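Local coordinates for putative S41 protease (Bacteroides fragilis NCTC 9343, PDB 3K50), which is of unknown function but belongs by sequence to the S41 serine peptidase family and carries a PDZ-like domain, with no activity or substrate established, at residues A242-L245 with C246-A250; A300-G303 with A304-V308; N310-N313 with P314-V318. All blocks are in the same frame, centred on the assembly; numbering follows the deposited sequence.

Contact 1: A242-L245 with C246-A250; sequences AQLL and CTMLA
Leu244 turns CG away from its backbone N (chi1 173°), whereas Met248, one turn later, swings CG back beside its own N (chi1 -69°); the two side chains thereby converge on one flank of helix 239-249, part of the ClpP/crotonase-like domain. This i to i+4 pairing is the ordinary ridge of an alpha-helix. Met248, a selenomethionine, bends at its last torsion, and CE comes to 3.9 Å from Leu244 CG. Leu245 and Leu249 repeat the pattern on a neighbouring flank, Leu245 CG lying 4.0 Å from Leu249 CD1. Leu245, Leu249 and Met248 rest on Phe216 of helix 207-221, and the two leucines also touch Leu229 of strand 226-230. The polar flank is different. Gln243 and Thr247 run side by side, but the amide NE2 is held by Thr276 O. The threonine hydroxyl instead folds back on the helix and also accepts a hydrogen bond from Asn278 N. Toward the C-terminal end the backbone ladder slackens: Cys246 N reaches Ala242 O at 3.0 Å in a nearly straight bond (172°), but the bond from Leu249 N to Leu245 O is weak. Ala250 then leaves the helix. Two donors of a single residue grip Gln243 O from opposite faces of its carbonyl plane, Thr247 N at 3.0 Å and Thr247 OG1 at 2.9 Å.

Contact 2: A300-G303 with A304-V308; sequences ATRG and AAEMV
Glu306 reaches back to Gly303 at the tight centre of this turn: its OE1 takes the Gly303 N-H at 2.8 Å through the anti lone pair, the one facing away from OE2. CG beside the backbone N (chi1 -67°) sends the carboxylate back along the helix toward the preceding loop. Here the carboxylate is gripped firmly, since OE1 also accepts from Glu328 N, while OE2 accepts from Gly327 N and Thr325 OG1. Gly303 is the N-cap of helix 304-312, and Glu306, three residues on, supplies half of a capping box; glycine has no side chain to return the bond. Its positive phi (66°) turns the loop into the helix. In S41 peptidases the nucleophilic serine sits at the start of the corresponding helix; Gly303 probably takes that place here, just ahead of Ala304. The first turn is closed by Met307 N to Gly303 O at 2.9 Å, nearly in line with the carbonyl, while Ala305 N meets Arg302 O at 3.2 Å from well above the carbonyl plane. Beside it the methyls Thr301 CG2 and Ala305 CB pack at 3.6 Å. The partly exposed side is much looser: Arg302 runs alongside Glu306, yet its NE stays 5.9 Å from Glu306 OE1, and its NH1 forms a salt bridge with Glu328 instead.

Contact 3: N310-N313 with P314-V318; sequences NCLN and PYMKV
The turn from helix to second strand in a beta-alpha-beta unit (strand 292-297, helix 304-312, strand 317-322) is made here, and Leu312 gives it both its backbone bond and its apolar core. Leu312 O accepts Tyr315 N at 2.9 Å, with the donor well above the carbonyl plane, and a weak second bond from Met316 N. Pro314 has no N-H to continue the helical ladder; its CD instead sits 3.2 Å from Asn310 O. The Tyr315 ring presents its edge to the helix, Cys311 O lying in the ring plane 3.5 Å from Tyr315 CD2. With chi1 at 65°, CG of Met316, modelled as selenomethionine, is wedged between its own N and C, and the chain beyond runs alongside Leu312, with SE 4.1 Å from Leu312 CD2 and equally close to the other methyl. Asn313 meets the strand from the partly exposed side, crossing Val318 at about a right angle, with Asn313 OD1 3.4 Å from Val318 CB. Two waters join the same Asn313 oxygen to the strand backbone. One lies between Asn313 OD1 and Met316 O and accepts the Val318 N-H; the other donates to Asn313 OD1, at 2.7 Å, and to Val318 O. Beyond the turn, Tyr315 hydrogen-bonds through OH to Leu258 O and meets Phe277 edge-to-face. Met316 and Val318 both pack on Val293, and the backbone of Lys317 pairs with Ser291 and Val293, joining the new strand in parallel to strand 292-297.

In the fold
Along the chain the three contacts come in series: each spans a single continuous run, and none nests within or crosses another. Contact 1 lies near the end of helix 239-249, between strands 226-230 and 258-263 in sequence. Contact 2 turns the loop after strand 292-297 into helix 304-312, and contact 3 turns that helix into strand 317-322, so these two mark opposite ends of one helix. In space helix 239-249 packs against helix 304-312. Ala242 CB meets Met307 SE and Val308 CG2, both at 3.9 Å, linking contact 1 to contact 2. Farther along, Cys246 SG lies 3.8 Å from Leu312 CG, and Leu249 O faces Met316 CE, linking contact 1 to contact 3.

Contact 1: A242-L245 with C246-A250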
# COMPACT_ATOMS: atom_id res chain seq x y z
N ALA A 242 -9.93 5.61 4.71
CA ALA A 242 -9.13 5.80 5.90
C ALA A 242 -9.97 6.24 7.12
O ALA A 242 -9.75 5.77 8.21
CB ALA A 242 -7.99 6.81 5.63
N GLN A 243 -10.94 7.12 6.91
CA GLN A 243 -11.84 7.56 7.95
C GLN A 243 -12.63 6.39 8.46
O GLN A 243 -12.83 6.28 9.64
CB GLN A 243 -12.78 8.65 7.41
CG GLN A 243 -13.71 9.23 8.49
CD GLN A 243 -14.74 10.19 7.94
OE1 GLN A 243 -15.01 10.18 6.74
NE2 GLN A 243 -15.35 10.98 8.82
N LEU A 244 -13.14 5.56 7.57
CA LEU A 244 -13.91 4.36 7.98
C LEU A 244 -13.07 3.44 8.90
O LEU A 244 -13.48 3.11 10.03
CB LEU A 244 -14.40 3.58 6.75
CG LEU A 244 -15.09 2.21 7.01
CD1 LEU A 244 -16.30 2.34 7.91
CD2 LEU A 244 -15.45 1.47 5.75
N LEU A 245 -11.86 3.10 8.44
CA LEU A 245 -10.91 2.26 9.17
C LEU A 245 -10.60 2.84 10.57
O LEU A 245 -10.68 2.16 11.61
CB LEU A 245 -9.63 2.11 8.34
CG LEU A 245 -8.54 1.21 8.91
CD1 LEU A 245 -9.08 -0.27 9.23
CD2 LEU A 245 -7.29 1.20 8.03
N CYS A 246 -10.25 4.11 10.62
CA CYS A 246 -9.99 4.74 11.90
C CYS A 246 -11.14 4.72 12.84
O CYS A 246 -10.96 4.51 14.03
CB CYS A 246 -9.61 6.20 11.69
SG CYS A 246 -7.96 6.41 10.92
N THR A 247 -12.34 4.97 12.30
CA THR A 247 -13.54 5.05 13.11
C THR A 247 -13.75 3.69 13.80
O THR A 247 -14.15 3.62 14.95
CB THR A 247 -14.74 5.55 12.23
OG1 THR A 247 -14.55 6.96 11.90
CG2 THR A 247 -16.13 5.34 12.92
N MSE A 248 -13.43 2.62 13.09
CA MSE A 248 -13.69 1.29 13.62
C MSE A 248 -12.59 0.76 14.57
O MSE A 248 -12.86 -0.15 15.37
CB MSE A 248 -13.99 0.32 12.47
CG MSE A 248 -15.33 0.56 11.75
SE MSE A 248 -16.01 -0.79 10.57
CE MSE A 248 -14.58 -0.81 9.37
N LEU A 249 -11.39 1.33 14.54
CA LEU A 249 -10.31 0.90 15.44
C LEU A 249 -10.31 1.68 16.75
O LEU A 249 -9.94 1.14 17.77
CB LEU A 249 -8.93 1.10 14.79
CG LEU A 249 -8.56 0.26 13.58
CD1 LEU A 249 -7.38 0.81 12.74
CD2 LEU A 249 -8.22 -1.19 14.15
N ALA A 250 -10.82 2.91 16.71
CA ALA A 250 -10.62 3.84 17.79
C ALA A 250 -11.29 3.49 19.11
O ALA A 250 -12.27 2.72 19.14
CB ALA A 250 -11.09 5.20 17.36

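Contact 2: A300-G303 with A304-V308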
# COMPACT_ATOMS: atom_id res chain seq x y z
N ALA A 300 7.12 1.16 1.28
CA ALA A 300 5.98 1.25 0.39
C ALA A 300 4.74 1.89 1.02
O ALA A 300 3.85 2.30 0.30
CB ALA A 300 5.58 -0.16 -0.14
N THR A 301 4.65 1.91 2.35
CA THR A 301 3.48 2.37 3.09
C THR A 301 3.37 3.85 2.88
O THR A 301 4.24 4.61 3.30
CB THR A 301 3.64 2.05 4.58
OG1 THR A 301 3.85 0.66 4.72
CG2 THR A 301 2.41 2.46 5.40
N ARG A 302 2.28 4.29 2.25
CA ARG A 302 2.23 5.68 1.78
C ARG A 302 0.89 6.34 1.83
O ARG A 302 -0.14 5.70 1.67
CB ARG A 302 2.63 5.61 0.29
CG ARG A 302 2.60 6.92 -0.51
CD ARG A 302 2.97 6.64 -1.95
NE ARG A 302 4.38 6.35 -2.11
CZ ARG A 302 5.35 7.27 -2.33
NH1 ARG A 302 5.09 8.56 -2.42
NH2 ARG A 302 6.59 6.87 -2.45
N GLY A 303 0.91 7.64 1.97
CA GLY A 303 -0.30 8.44 1.77
C GLY A 303 -1.44 8.27 2.73
O GLY A 303 -1.34 8.57 3.91
N ALA A 304 -2.56 7.78 2.23
CA ALA A 304 -3.66 7.46 3.12
C ALA A 304 -3.21 6.54 4.26
O ALA A 304 -3.67 6.67 5.40
CB ALA A 304 -4.84 6.84 2.30
N ALA A 305 -2.29 5.60 3.97
CA ALA A 305 -1.79 4.64 4.96
C ALA A 305 -1.08 5.42 6.09
O ALA A 305 -1.22 5.12 7.25
CB ALA A 305 -0.86 3.64 4.31
N GLU A 306 -0.37 6.45 5.70
CA GLU A 306 0.37 7.31 6.65
C GLU A 306 -0.56 8.24 7.40
O GLU A 306 -0.30 8.59 8.57
CB GLU A 306 1.43 8.08 5.92
CG GLU A 306 2.55 7.21 5.36
CD GLU A 306 3.55 7.99 4.55
OE1 GLU A 306 3.26 8.29 3.35
OE2 GLU A 306 4.65 8.27 5.09
N MSE A 307 -1.64 8.62 6.75
CA MSE A 307 -2.70 9.44 7.38
C MSE A 307 -3.34 8.72 8.55
O MSE A 307 -3.64 9.33 9.57
CB MSE A 307 -3.75 9.81 6.33
CG MSE A 307 -5.01 10.59 6.82
SE MSE A 307 -6.36 9.55 7.87
CE MSE A 307 -8.19 10.51 7.49
N VAL A 308 -3.51 7.41 8.43
CA VAL A 308 -4.07 6.62 9.48
C VAL A 308 -3.18 6.66 10.68
O VAL A 308 -3.62 6.82 11.82
CB VAL A 308 -4.29 5.14 9.03
CG1 VAL A 308 -4.64 4.29 10.25
CG2 VAL A 308 -5.35 5.10 7.95

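Contact 3: N310-N313 with P314-V318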
# COMPACT_ATOMS: atom_id res chain seq x y z
N ASN A 310 -0.83 9.00 11.36
CA ASN A 310 -0.77 10.35 11.91
C ASN A 310 -2.01 10.79 12.76
O ASN A 310 -1.87 11.49 13.76
CB ASN A 310 -0.60 11.36 10.75
CG ASN A 310 -0.37 12.77 11.25
OD1 ASN A 310 0.52 12.98 12.08
ND2 ASN A 310 -1.20 13.76 10.77
N CYS A 311 -3.19 10.47 12.24
CA CYS A 311 -4.49 10.81 12.79
C CYS A 311 -4.93 9.97 13.95
O CYS A 311 -5.63 10.47 14.84
CB CYS A 311 -5.53 10.75 11.68
SG CYS A 311 -5.14 12.12 10.47
N LEU A 312 -4.54 8.70 13.98
CA LEU A 312 -4.76 7.92 15.20
C LEU A 312 -3.76 8.22 16.35
O LEU A 312 -4.12 8.06 17.53
CB LEU A 312 -4.74 6.44 14.93
CG LEU A 312 -5.85 5.93 14.05
CD1 LEU A 312 -5.60 4.44 13.87
CD2 LEU A 312 -7.22 6.24 14.69
N ASN A 313 -2.53 8.65 16.02
CA ASN A 313 -1.47 8.99 17.04
C ASN A 313 -1.93 9.77 18.26
O ASN A 313 -1.56 9.41 19.38
CB ASN A 313 -0.25 9.74 16.42
CG ASN A 313 0.91 8.79 16.05
OD1 ASN A 313 1.04 7.73 16.66
ND2 ASN A 313 1.80 9.19 15.10
N PRO A 314 -2.64 10.88 18.07
CA PRO A 314 -3.12 11.69 19.21
C PRO A 314 -4.17 11.04 20.09
O PRO A 314 -4.40 11.50 21.19
CB PRO A 314 -3.77 12.90 18.55
CG PRO A 314 -3.25 12.93 17.17
CD PRO A 314 -2.94 11.55 16.79
N TYR A 315 -4.82 9.99 19.60
CA TYR A 315 -5.94 9.39 20.31
C TYR A 315 -5.74 8.00 20.92
O TYR A 315 -6.61 7.54 21.63
CB TYR A 315 -7.10 9.26 19.35
CG TYR A 315 -7.72 10.56 18.99
CD1 TYR A 315 -8.54 11.21 19.90
CD2 TYR A 315 -7.48 11.17 17.75
CE1 TYR A 315 -9.12 12.44 19.59
CE2 TYR A 315 -8.05 12.43 17.44
CZ TYR A 315 -8.90 13.02 18.35
OH TYR A 315 -9.50 14.21 18.08
N MSE A 316 -4.66 7.33 20.55
CA MSE A 316 -4.40 5.98 20.99
C MSE A 316 -2.89 5.73 20.82
O MSE A 316 -2.16 6.57 20.25
CB MSE A 316 -5.32 4.97 20.23
CG MSE A 316 -5.10 4.83 18.79
SE MSE A 316 -6.44 3.76 17.83
CE MSE A 316 -6.46 1.88 18.61
N LYS A 317 -2.43 4.63 21.43
CA LYS A 317 -1.05 4.19 21.33
C LYS A 317 -0.90 3.41 20.02
O LYS A 317 -1.56 2.34 19.78
CB LYS A 317 -0.66 3.29 22.54
CG LYS A 317 0.84 2.84 22.52
CD LYS A 317 1.16 1.98 23.78
CE LYS A 317 2.58 1.40 23.82
NZ LYS A 317 2.62 0.26 24.82
N VAL A 318 -0.07 3.96 19.15
CA VAL A 318 0.16 3.41 17.83
C VAL A 318 1.62 2.91 17.83
O VAL A 318 2.51 3.69 18.08
CB VAL A 318 -0.03 4.49 16.74
CG1 VAL A 318 0.25 3.91 15.35
CG2 VAL A 318 -1.41 5.04 16.78
O HOH W 1 0.61 6.96 19.39
O HOH W 2 3.32 6.21 16.86